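PDB 6KXD: ketosynthase from Streptomyces sp. MSC090213JE08, which probably catalyses the decarboxylative condensation of a carrier-protein-bound acyl chain with malonyl-ACP in a highly reducing type II polyketide synthase. Local coordinates for residues 37-42 and 52-57; 43-48 and 198-203; 212-217 and 229-234. All coordinates share one frame; numbering follows the deposited sequence.

Contact 1: 37-42 and 52-57; sequences SGARPI and QNTACE
Arg40 turns its CG between its own backbone N and carbonyl carbon (chi1 50°) and bends again at chi3, which curls the guanidinium back to the carbonyl of Glu57. NH1 gives that oxygen a hydrogen bond, Arg40 NH1 to Glu57 O 2.7 Å; the acceptor lies somewhat out of the guanidinium plane and the angle at the hydrogen is only 132°, so the bond is short but bent. NH1 also donates to Ser20 O, and a long, flexible donor suits a place where two backbone carbonyls must be served. A leucine here would probably leave Glu57 O and Ser20 O without this shared donor.

Ile42 holds CG1 beside its backbone N, and that carbon presses on the methyl of Ala55, Ile42 CG1 to Ala55 CB 3.4 Å, closer than usual carbon contact; the small methyl of alanine suits so close an approach. The extended Glu57 side chain crosses Ile42 at about a right angle and sets OE2 against CG2, while its carboxylate oxygens accept from Thr43 OG1 and Arg44 N.

The backbones form a two-stranded antiparallel sheet, a small hairpin-like excursion of the ketosynthase fold. Arg40 and Ala55 are its hydrogen-bonded pair, with Arg40 N to Ala55 O at 2.9 Å and Ala55 N to Arg40 O at 3.1 Å, the latter nearly straight at 176°. Pro41, lacking an N-H, costs nothing at the non-hydrogen-bonded pair with Thr54, and Ile42 N resumes the pattern with Asn53 O at 2.8 Å. The contact is thus held chiefly by neutral backbone acceptors: the cationic Arg40 and anionic Glu57 meet through a main-chain carbonyl rather than by a salt bridge.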
ATOM      1  N   SER A  37      -4.271  13.952 -25.101  1.00 61.32           N
ATOM      2  CA  SER A  37      -3.010  13.647 -24.474  1.00 59.75           C
ATOM      3  C   SER A  37      -2.819  14.639 -23.342  1.00 60.92           C
ATOM      4  O   SER A  37      -3.071  15.824 -23.499  1.00 55.79           O
ATOM      5  CB  SER A  37      -1.848  13.678 -25.427  1.00 60.67           C
ATOM      6  OG  SER A  37      -0.642  13.894 -24.721  1.00 56.56           O
ATOM      7  N   GLY A  38      -2.401  14.123 -22.186  1.00 52.31           N
ATOM      8  CA  GLY A  38      -2.201  14.965 -21.046  1.00 55.15           C
ATOM      9  C   GLY A  38      -0.809  15.532 -20.968  1.00 51.50           C
ATOM     10  O   GLY A  38      -0.425  16.037 -19.915  1.00 54.93           O
ATOM     11  N   ALA A  39      -0.017  15.420 -22.048  1.00 49.86           N
ATOM     12  CA  ALA A  39       1.364  15.842 -22.036  1.00 50.28           C
ATOM     13  C   ALA A  39       1.398  17.373 -22.034  1.00 51.01           C
ATOM     14  O   ALA A  39       0.719  18.018 -22.824  1.00 54.53           O
ATOM     15  CB  ALA A  39       2.107  15.261 -23.237  1.00 46.82           C
ATOM     16  N   ARG A  40       2.218  17.946 -21.170  1.00 50.61           N
ATOM     17  CA  ARG A  40       2.370  19.392 -21.112  1.00 55.08           C
ATOM     18  C   ARG A  40       3.679  19.642 -20.413  1.00 56.04           C
ATOM     19  O   ARG A  40       4.224  18.706 -19.834  1.00 54.27           O
ATOM     20  CB  ARG A  40       1.201  20.048 -20.371  1.00 56.32           C
ATOM     21  CG  ARG A  40       0.875  19.426 -19.020  1.00 57.57           C
ATOM     22  CD  ARG A  40      -0.352  20.036 -18.356  1.00 55.19           C
ATOM     23  NE  ARG A  40      -1.482  20.081 -19.262  1.00 61.99           N
ATOM     24  CZ  ARG A  40      -2.320  19.085 -19.498  1.00 60.35           C
ATOM     25  NH1 ARG A  40      -2.222  17.948 -18.839  1.00 65.17           N
ATOM     26  NH2 ARG A  40      -3.278  19.252 -20.382  1.00 58.48           N
ATOM     27  N   PRO A  41       4.249  20.869 -20.462  1.00 56.37           N
ATOM     28  CA  PRO A  41       5.462  21.136 -19.709  1.00 53.85           C
ATOM     29  C   PRO A  41       5.235  20.874 -18.217  1.00 54.32           C
ATOM     30  O   PRO A  41       4.134  21.105 -17.669  1.00 55.67           O
ATOM     31  CB  PRO A  41       5.774  22.616 -19.957  1.00 55.12           C
ATOM     32  CG  PRO A  41       5.008  22.937 -21.235  1.00 55.20           C
ATOM     33  CD  PRO A  41       3.789  22.035 -21.241  1.00 56.98           C
ATOM     34  N   ILE A  42       6.305  20.425 -17.579  1.00 52.91           N
ATOM     35  CA  ILE A  42       6.360  20.275 -16.132  1.00 58.71           C
ATOM     36  C   ILE A  42       6.415  21.662 -15.488  1.00 54.53           C
ATOM     37  O   ILE A  42       7.251  22.481 -15.868  1.00 54.48           O
ATOM     38  CB  ILE A  42       7.598  19.466 -15.722  1.00 56.28           C
ATOM     39  CG1 ILE A  42       7.548  18.015 -16.208  1.00 53.25           C
ATOM     40  CG2 ILE A  42       7.804  19.543 -14.220  1.00 61.05           C
ATOM     41  CD1 ILE A  42       8.884  17.287 -16.030  1.00 54.48           C
ATOM     42  N   GLN A  52      15.084  17.641 -20.681  1.00 59.60           N
ATOM     43  CA  GLN A  52      13.744  17.159 -20.983  1.00 54.86           C
ATOM     44  C   GLN A  52      12.779  17.725 -19.938  1.00 50.86           C
ATOM     45  O   GLN A  52      13.213  17.964 -18.826  1.00 48.75           O
ATOM     46  CB  GLN A  52      13.753  15.642 -20.884  1.00 64.34           C
ATOM     47  CG  GLN A  52      12.820  14.960 -21.848  1.00 64.14           C
ATOM     48  CD  GLN A  52      12.944  13.476 -21.606  1.00 64.44           C
ATOM     49  OE1 GLN A  52      14.053  12.932 -21.509  1.00 62.12           O
ATOM     50  NE2 GLN A  52      11.802  12.824 -21.478  1.00 58.85           N
ATOM     51  N   ASN A  53      11.550  18.066 -20.329  1.00 46.27           N
ATOM     52  CA  ASN A  53      10.692  18.800 -19.356  1.00 55.41           C
ATOM     53  C   ASN A  53       9.188  18.615 -19.624  1.00 52.97           C
ATOM     54  O   ASN A  53       8.380  19.466 -19.232  1.00 59.20           O
ATOM     55  CB  ASN A  53      11.052  20.288 -19.304  1.00 62.28           C
ATOM     56  CG  ASN A  53      10.327  21.074 -20.370  1.00 65.65           C
ATOM     57  OD1 ASN A  53      10.093  20.556 -21.456  1.00 65.79           O
ATOM     58  ND2 ASN A  53       9.869  22.268 -20.030  1.00 70.20           N
ATOM     59  N   THR A  54       8.801  17.478 -20.210  1.00 55.11           N
ATOM     60  CA  THR A  54       7.408  17.130 -20.446  1.00 52.30           C
ATOM     61  C   THR A  54       6.968  16.029 -19.465  1.00 53.07           C
ATOM     62  O   THR A  54       7.708  15.099 -19.178  1.00 49.48           O
ATOM     63  CB  THR A  54       7.199  16.639 -21.878  1.00 56.46           C
ATOM     64  OG1 THR A  54       7.691  17.664 -22.749  1.00 60.93           O
ATOM     65  CG2 THR A  54       5.759  16.304 -22.182  1.00 55.66           C
ATOM     66  N   ALA A  55       5.743  16.148 -18.980  1.00 53.96           N
ATOM     67  CA  ALA A  55       5.106  15.157 -18.122  1.00 51.02           C
ATOM     68  C   ALA A  55       3.622  15.342 -18.353  1.00 53.93           C
ATOM     69  O   ALA A  55       3.243  16.233 -19.110  1.00 53.50           O
ATOM     70  CB  ALA A  55       5.494  15.373 -16.694  1.00 51.80           C
ATOM     71  N   CYS A  56       2.795  14.529 -17.705  1.00 46.60           N
ATOM     72  CA  CYS A  56       1.382  14.614 -17.877  1.00 44.27           C
ATOM     73  C   CYS A  56       0.767  15.107 -16.576  1.00 49.67           C
ATOM     74  O   CYS A  56       0.095  14.335 -15.869  1.00 52.67           O
ATOM     75  CB  CYS A  56       0.758  13.288 -18.278  1.00 48.90           C
ATOM     76  SG  CYS A  56       1.268  12.753 -19.935  1.00 52.95           S
ATOM     77  N   GLU A  57       1.015  16.380 -16.281  1.00 51.53           N
ATOM     78  CA  GLU A  57       0.499  17.000 -15.089  1.00 49.77           C
ATOM     79  C   GLU A  57      -0.993  17.253 -15.229  1.00 47.03           C
ATOM     80  O   GLU A  57      -1.565  17.310 -16.337  1.00 50.72           O
ATOM     81  CB  GLU A  57       1.177  18.326 -14.791  1.00 50.76           C
ATOM     82  CG  GLU A  57       2.526  18.184 -14.163  1.00 51.41           C
ATOM     83  CD  GLU A  57       3.186  19.519 -13.914  1.00 53.77           C
ATOM     84  OE1 GLU A  57       2.506  20.549 -14.134  1.00 58.55           O
ATOM     85  OE2 GLU A  57       4.351  19.538 -13.482  1.00 56.46           O
TER

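Contact 2: 43-48 and 198-203; sequences TRFDTE and DAVCRK
Ala199, at the start of the path that touches residues 43-48, brings its small CB to the edge of the Arg44 guanidinium, near its plane. The small methyl lets the charged group come alongside, and NH1 of that group forms a salt bridge with Glu233.

Val200 makes two different contacts. Its carbonyl is reached by Arg44 through a water lying in the guanidinium plane: the water accepts from Arg44 NH1 at 3.0 Å and donates to Val200 O at 2.8 Å. The Arg44 chain, bent at chi2 and chi3, also lays CG against Val200 O. On the apolar side, Val200 CG1 meets the Phe45 ring at its edge, with CE2 as the closest ring atom at 3.7 Å; the beta-branched valine has a methyl to set against the ring while its carbonyl serves the water.

Cys201 stands at the N-cap of helix 202-210, its side chain turned from Phe45 to cap a backbone N of the first turn. The loop at 43-48 therefore packs on the point where the chain, leaving the core strand 191-198 of the thiolase-like fold, enters that helix. The main chain of Cys201 still takes part, with its C 3.4 Å from Phe45 CE2.

Arg202 then spreads its CA and CB over one face of the Phe45 ring. CB makes a CH-pi contact, 3.9 Å from the ring centroid and 18° off the normal; Phe45 presents this face because its CG sits between the backbone N and carbonyl carbon (chi1 64°). Beyond CB the arginine runs extended, past Asp46, and its guanidinium plane stands 71° from that of the Phe45 ring. Arg202 NE bonds to Ser135 of the partner subunit, and the guanidinium makes a cation-pi contact with Tyr136 of that same subunit.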
ATOM      1  N   THR A  43       5.554  21.889 -14.486  1.00 54.53           N
ATOM      2  CA  THR A  43       5.559  23.109 -13.650  1.00 55.06           C
ATOM      3  C   THR A  43       5.935  22.779 -12.197  1.00 56.97           C
ATOM      4  O   THR A  43       6.337  23.663 -11.429  1.00 52.32           O
ATOM      5  CB  THR A  43       4.183  23.784 -13.722  1.00 54.26           C
ATOM      6  OG1 THR A  43       3.218  22.868 -13.206  1.00 57.38           O
ATOM      7  CG2 THR A  43       3.762  24.171 -15.127  1.00 55.10           C
ATOM      8  N   ARG A  44       5.810  21.508 -11.790  1.00 56.42           N
ATOM      9  CA  ARG A  44       5.789  21.195 -10.355  1.00 50.99           C
ATOM     10  C   ARG A  44       7.181  21.362  -9.743  1.00 51.32           C
ATOM     11  O   ARG A  44       7.317  21.699  -8.560  1.00 50.21           O
ATOM     12  CB  ARG A  44       5.255  19.787 -10.088  1.00 54.26           C
ATOM     13  CG  ARG A  44       4.870  19.584  -8.626  1.00 54.73           C
ATOM     14  CD  ARG A  44       3.620  20.348  -8.196  1.00 59.99           C
ATOM     15  NE  ARG A  44       2.597  20.385  -9.246  1.00 57.31           N
ATOM     16  CZ  ARG A  44       1.960  19.321  -9.708  1.00 55.37           C
ATOM     17  NH1 ARG A  44       2.149  18.145  -9.133  1.00 58.30           N
ATOM     18  NH2 ARG A  44       1.155  19.430 -10.746  1.00 54.85           N
ATOM     19  N   PHE A  45       8.220  21.158 -10.556  1.00 48.71           N
ATOM     20  CA  PHE A  45       9.563  21.273 -10.085  1.00 51.96           C
ATOM     21  C   PHE A  45      10.452  21.694 -11.257  1.00 49.43           C
ATOM     22  O   PHE A  45      10.037  21.637 -12.408  1.00 50.12           O
ATOM     23  CB  PHE A  45      10.037  19.947  -9.475  1.00 50.85           C
ATOM     24  CG  PHE A  45      10.097  18.824 -10.467  1.00 50.12           C
ATOM     25  CD1 PHE A  45      11.260  18.592 -11.183  1.00 53.97           C
ATOM     26  CD2 PHE A  45       8.986  18.029 -10.716  1.00 53.00           C
ATOM     27  CE1 PHE A  45      11.315  17.577 -12.127  1.00 54.20           C
ATOM     28  CE2 PHE A  45       9.043  17.024 -11.666  1.00 52.63           C
ATOM     29  CZ  PHE A  45      10.199  16.811 -12.379  1.00 56.40           C
ATOM     30  N   ASP A  46      11.679  22.058 -10.897  1.00 55.16           N
ATOM     31  CA  ASP A  46      12.726  22.580 -11.764  1.00 58.93           C
ATOM     32  C   ASP A  46      13.235  21.423 -12.641  1.00 60.63           C
ATOM     33  O   ASP A  46      13.750  20.438 -12.118  1.00 58.73           O
ATOM     34  CB  ASP A  46      13.782  23.203 -10.839  1.00 63.41           C
ATOM     35  CG  ASP A  46      14.971  23.883 -11.497  1.00 70.11           C
ATOM     36  OD1 ASP A  46      14.974  24.010 -12.732  1.00 67.01           O
ATOM     37  OD2 ASP A  46      15.892  24.288 -10.743  1.00 80.25           O
ATOM     38  N   THR A  47      13.061  21.530 -13.964  1.00 59.49           N
ATOM     39  CA  THR A  47      13.475  20.489 -14.918  1.00 53.15           C
ATOM     40  C   THR A  47      14.877  20.761 -15.500  1.00 62.59           C
ATOM     41  O   THR A  47      15.386  19.939 -16.267  1.00 55.78           O
ATOM     42  CB  THR A  47      12.444  20.309 -16.037  1.00 61.09           C
ATOM     43  OG1 THR A  47      12.329  21.491 -16.831  1.00 62.25           O
ATOM     44  CG2 THR A  47      11.073  19.950 -15.517  1.00 55.74           C
ATOM     45  N   GLU A  48      15.506  21.880 -15.111  1.00 60.73           N
ATOM     46  CA  GLU A  48      16.872  22.215 -15.485  1.00 63.41           C
ATOM     47  C   GLU A  48      17.755  20.976 -15.325  1.00 65.10           C
ATOM     48  O   GLU A  48      17.951  20.475 -14.220  1.00 59.67           O
ATOM     49  CB  GLU A  48      17.428  23.329 -14.586  1.00 74.17           C
ATOM     50  CG  GLU A  48      18.933  23.579 -14.715  1.00 79.63           C
ATOM     51  CD  GLU A  48      19.595  24.373 -13.587  1.00 87.95           C
ATOM     52  OE1 GLU A  48      20.844  24.341 -13.486  1.00 91.94           O
ATOM     53  OE2 GLU A  48      18.873  25.023 -12.802  1.00 90.19           O
ATOM     54  N   ASP A 198      -1.359   9.968  -7.176  1.00 37.31           N
ATOM     55  CA  ASP A 198       0.009  10.310  -7.123  1.00 37.83           C
ATOM     56  C   ASP A 198       0.201  11.720  -7.682  1.00 39.74           C
ATOM     57  O   ASP A 198      -0.700  12.251  -8.302  1.00 42.22           O
ATOM     58  CB  ASP A 198       0.852   9.358  -7.960  1.00 41.03           C
ATOM     59  CG  ASP A 198       1.953   8.767  -7.112  1.00 48.90           C
ATOM     60  OD1 ASP A 198       2.759   9.565  -6.525  1.00 63.30           O
ATOM     61  OD2 ASP A 198       1.915   7.546  -6.993  1.00 45.73           O
ATOM     62  N   ALA A 199       1.366  12.287  -7.422  1.00 41.97           N
ATOM     63  CA  ALA A 199       1.676  13.612  -7.865  1.00 39.68           C
ATOM     64  C   ALA A 199       3.028  13.580  -8.554  1.00 46.11           C
ATOM     65  O   ALA A 199       3.963  12.972  -8.059  1.00 48.83           O
ATOM     66  CB  ALA A 199       1.689  14.556  -6.702  1.00 42.90           C
ATOM     67  N   VAL A 200       3.121  14.335  -9.653  1.00 45.08           N
ATOM     68  CA  VAL A 200       4.381  14.475 -10.363  1.00 51.41           C
ATOM     69  C   VAL A 200       5.455  14.981  -9.403  1.00 48.17           C
ATOM     70  O   VAL A 200       5.260  15.870  -8.560  1.00 51.75           O
ATOM     71  CB  VAL A 200       4.209  15.351 -11.620  1.00 53.71           C
ATOM     72  CG1 VAL A 200       5.532  15.922 -12.111  1.00 62.30           C
ATOM     73  CG2 VAL A 200       3.498  14.573 -12.710  1.00 53.35           C
ATOM     74  N   CYS A 201       6.626  14.357  -9.487  1.00 40.28           N
ATOM     75  CA  CYS A 201       7.701  14.745  -8.636  1.00 41.69           C
ATOM     76  C   CYS A 201       9.034  14.500  -9.345  1.00 40.27           C
ATOM     77  O   CYS A 201       9.118  13.733 -10.297  1.00 45.21           O
ATOM     78  CB  CYS A 201       7.706  14.011  -7.302  1.00 40.75           C
ATOM     79  SG  CYS A 201       7.746  12.205  -7.510  1.00 46.14           S
ATOM     80  N   ARG A 202      10.050  15.147  -8.803  1.00 43.98           N
ATOM     81  CA  ARG A 202      11.391  15.029  -9.312  1.00 48.42           C
ATOM     82  C   ARG A 202      11.889  13.583  -9.139  1.00 52.19           C
ATOM     83  O   ARG A 202      12.517  13.041 -10.045  1.00 46.88           O
ATOM     84  CB  ARG A 202      12.257  16.049  -8.595  1.00 50.53           C
ATOM     85  CG  ARG A 202      13.736  15.945  -8.894  1.00 53.28           C
ATOM     86  CD  ARG A 202      14.440  16.906  -7.961  1.00 58.34           C
ATOM     87  NE  ARG A 202      15.843  17.017  -8.303  1.00 63.82           N
ATOM     88  CZ  ARG A 202      16.407  18.086  -8.842  1.00 61.70           C
ATOM     89  NH1 ARG A 202      15.667  19.071  -9.327  1.00 63.62           N
ATOM     90  NH2 ARG A 202      17.719  18.186  -8.828  1.00 55.89           N
ATOM     91  N   LYS A 203      11.557  12.948  -8.008  1.00 44.40           N
ATOM     92  CA  LYS A 203      12.008  11.573  -7.759  1.00 47.11           C
ATOM     93  C   LYS A 203      11.644  10.682  -8.957  1.00 39.78           C
ATOM     94  O   LYS A 203      12.510   9.970  -9.502  1.00 44.88           O
ATOM     95  CB  LYS A 203      11.446  11.032  -6.438  1.00 50.20           C
ATOM     96  CG  LYS A 203      11.717   9.543  -6.183  1.00 50.89           C
ATOM     97  CD  LYS A 203      10.627   8.900  -5.327  1.00 59.81           C
ATOM     98  CE  LYS A 203      10.740   7.395  -5.183  1.00 66.61           C
ATOM     99  NZ  LYS A 203       9.637   6.869  -4.341  1.00 74.89           N
TER
HETATM  100  O   HOH W   1       3.615  17.265  -6.717  1.00 50.39           O

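Contact 3: 212-217 and 229-234; sequences GALTPD and ILTGEG
Leu214 and Ile229 set their side chains obliquely across each other, with the Leu214 CD2 methyl against Ile229 CG1 at 3.8 Å. Ile229 reaches this position with CG1 lodged between its backbone N and carbonyl carbon (chi1 74°), which also lays that methylene along Ala213 O. Leu214 CD2 lies close to Ile229 O as well, and beyond it approaches Thr231 CG2 at 4.1 Å. Leucine suits this buried place because its apolar end, through the CD2 methyl alone, meets a carbonyl and two apolar groups; Phe205 and Phe208 of helix 202-210 add further cover to it.

The main chains of the same two residues join in a single bridge. Ile229 N donates to Ala213 O at 2.8 Å, and Thr215 N donates to Ile229 O at 2.9 Å, the second donor standing 30° from the carbonyl plane. The bridge pinches the base of the long loop between helix 202-210 and strand 234-242 of the thiolase-like fold. At its near end Gly212 closes the helix with a Schellman motif, where a positive phi of 65° is easily adopted by a residue without a side chain.

Thr215 and Leu230 form the other side-chain pair, with Thr215 CG2 resting on Leu230 CD2 at 3.6 Å. The threonine divides its branches by chemistry: the methyl meets the leucine, while OG1 is hydrogen-bonded with Val218 O and accepts a weak bond from Asp217 N. Leu230 sets both CG and CD2 against that methyl, its CD1 lies 4.1 Å from Asp217 O, and it also touches Thr54 of strand 54-55.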
ATOM      1  N   GLY A 212      16.393   5.387 -18.613  1.00 51.21           N
ATOM      2  CA  GLY A 212      16.232   5.527 -20.066  1.00 57.76           C
ATOM      3  C   GLY A 212      14.832   5.132 -20.514  1.00 58.26           C
ATOM      4  O   GLY A 212      14.616   4.770 -21.654  1.00 60.03           O
ATOM      5  N   ALA A 213      13.860   5.219 -19.590  1.00 54.85           N
ATOM      6  CA  ALA A 213      12.515   4.812 -19.840  1.00 52.64           C
ATOM      7  C   ALA A 213      11.596   6.021 -20.101  1.00 44.80           C
ATOM      8  O   ALA A 213      10.396   5.826 -20.252  1.00 53.17           O
ATOM      9  CB  ALA A 213      12.017   4.007 -18.669  1.00 55.58           C
ATOM     10  N   LEU A 214      12.153   7.236 -20.156  1.00 44.50           N
ATOM     11  CA  LEU A 214      11.367   8.415 -20.521  1.00 52.72           C
ATOM     12  C   LEU A 214      11.370   8.582 -22.047  1.00 52.94           C
ATOM     13  O   LEU A 214      12.426   8.594 -22.645  1.00 50.51           O
ATOM     14  CB  LEU A 214      11.989   9.644 -19.857  1.00 54.11           C
ATOM     15  CG  LEU A 214      11.537   9.963 -18.436  1.00 52.98           C
ATOM     16  CD1 LEU A 214      11.856  11.406 -18.123  1.00 57.99           C
ATOM     17  CD2 LEU A 214      10.045   9.684 -18.232  1.00 50.18           C
ATOM     18  N   THR A 215      10.194   8.708 -22.663  1.00 53.54           N
ATOM     19  CA  THR A 215      10.098   9.087 -24.069  1.00 57.35           C
ATOM     20  C   THR A 215      10.691  10.486 -24.259  1.00 61.07           C
ATOM     21  O   THR A 215      10.561  11.348 -23.383  1.00 51.36           O
ATOM     22  CB  THR A 215       8.658   9.034 -24.583  1.00 59.04           C
ATOM     23  OG1 THR A 215       8.737   9.228 -25.995  1.00 55.95           O
ATOM     24  CG2 THR A 215       7.757  10.081 -23.957  1.00 53.15           C
ATOM     25  N   PRO A 216      11.414  10.748 -25.378  1.00 59.44           N
ATOM     26  CA  PRO A 216      11.861  12.096 -25.694  1.00 55.62           C
ATOM     27  C   PRO A 216      10.747  12.947 -26.336  1.00 56.55           C
ATOM     28  O   PRO A 216      10.917  14.156 -26.445  1.00 63.92           O
ATOM     29  CB  PRO A 216      13.066  11.896 -26.635  1.00 57.36           C
ATOM     30  CG  PRO A 216      13.036  10.434 -27.059  1.00 62.80           C
ATOM     31  CD  PRO A 216      11.849   9.768 -26.389  1.00 63.69           C
ATOM     32  N   ASP A 217       9.634  12.337 -26.756  1.00 57.80           N
ATOM     33  CA  ASP A 217       8.492  13.098 -27.279  1.00 61.76           C
ATOM     34  C   ASP A 217       7.192  12.606 -26.643  1.00 58.09           C
ATOM     35  O   ASP A 217       6.740  13.216 -25.699  1.00 56.11           O
ATOM     36  CB  ASP A 217       8.400  13.077 -28.810  1.00 60.44           C
ATOM     37  CG  ASP A 217       8.824  11.766 -29.446  1.00 64.10           C
ATOM     38  OD1 ASP A 217       8.426  10.695 -28.931  1.00 62.78           O
ATOM     39  OD2 ASP A 217       9.522  11.829 -30.476  1.00 65.94           O
ATOM     40  N   ILE A 229       7.921   6.257 -21.426  1.00 49.99           N
ATOM     41  CA  ILE A 229       6.779   6.777 -20.746  1.00 51.36           C
ATOM     42  C   ILE A 229       6.916   8.294 -20.627  1.00 47.46           C
ATOM     43  O   ILE A 229       7.994   8.856 -20.762  1.00 44.37           O
ATOM     44  CB  ILE A 229       6.658   6.153 -19.341  1.00 48.77           C
ATOM     45  CG1 ILE A 229       7.690   6.713 -18.361  1.00 48.26           C
ATOM     46  CG2 ILE A 229       6.715   4.628 -19.392  1.00 52.24           C
ATOM     47  CD1 ILE A 229       7.263   6.577 -16.885  1.00 51.67           C
ATOM     48  N   LEU A 230       5.813   8.908 -20.196  1.00 47.53           N
ATOM     49  CA  LEU A 230       5.870  10.192 -19.541  1.00 45.27           C
ATOM     50  C   LEU A 230       5.309   9.984 -18.132  1.00 44.27           C
ATOM     51  O   LEU A 230       4.372   9.241 -18.006  1.00 48.70           O
ATOM     52  CB  LEU A 230       4.991  11.197 -20.285  1.00 48.96           C
ATOM     53  CG  LEU A 230       5.494  11.664 -21.651  1.00 50.20           C
ATOM     54  CD1 LEU A 230       4.400  12.456 -22.358  1.00 51.11           C
ATOM     55  CD2 LEU A 230       6.769  12.485 -21.513  1.00 47.28           C
ATOM     56  N   THR A 231       5.928  10.619 -17.141  1.00 46.79           N
ATOM     57  CA  THR A 231       5.435  10.585 -15.746  1.00 45.59           C
ATOM     58  C   THR A 231       4.159  11.428 -15.677  1.00 50.00           C
ATOM     59  O   THR A 231       3.999  12.436 -16.396  1.00 47.18           O
ATOM     60  CB  THR A 231       6.490  11.077 -14.764  1.00 45.52           C
ATOM     61  OG1 THR A 231       6.710  12.465 -14.962  1.00 49.43           O
ATOM     62  CG2 THR A 231       7.816  10.367 -14.881  1.00 46.78           C
ATOM     63  N   GLY A 232       3.218  10.942 -14.875  1.00 46.83           N
ATOM     64  CA  GLY A 232       1.908  11.460 -14.755  1.00 43.00           C
ATOM     65  C   GLY A 232       1.500  11.520 -13.300  1.00 38.07           C
ATOM     66  O   GLY A 232       2.321  11.364 -12.409  1.00 46.63           O
ATOM     67  N   GLU A 233       0.239  11.884 -13.099  1.00 44.81           N
ATOM     68  CA  GLU A 233      -0.275  12.079 -11.806  1.00 43.03           C
ATOM     69  C   GLU A 233      -1.792  12.159 -11.875  1.00 43.65           C
ATOM     70  O   GLU A 233      -2.407  12.070 -12.929  1.00 42.33           O
ATOM     71  CB  GLU A 233       0.303  13.353 -11.201  1.00 44.90           C
ATOM     72  CG  GLU A 233      -0.024  14.624 -12.003  1.00 45.93           C
ATOM     73  CD  GLU A 233       0.260  15.907 -11.264  1.00 44.56           C
ATOM     74  OE1 GLU A 233       1.091  15.904 -10.335  1.00 44.29           O
ATOM     75  OE2 GLU A 233      -0.380  16.914 -11.615  1.00 51.75           O
ATOM     76  N   GLY A 234      -2.389  12.313 -10.700  1.00 43.27           N
ATOM     77  CA  GLY A 234      -3.803  12.422 -10.609  1.00 42.72           C
ATOM     78  C   GLY A 234      -4.367  11.468  -9.585  1.00 44.16           C
ATOM     79  O   GLY A 234      -3.665  10.937  -8.792  1.00 39.74           O
TER

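From the N terminus, contact 1 comes first, closing the short loop between strands 40-41 and 54-55. The first segment of contact 2, 43-48, lies inside that loop, while its second, 198-203, is some 150 residues on, so contacts 1 and 2 cross. Contact 3 follows in series, closing the loop 218-228 ahead of strand 234-242. The three lie on one side of the chain's centre and touch: Glu57 links contact 1 to contact 2, Cys56 N bonds to Thr231 O of contact 3, and Glu233 of contact 3 reaches segment 198-203 through Val200 N. Together they tie the small hairpin to helix 202-210 and the core-sheet strands flanking it.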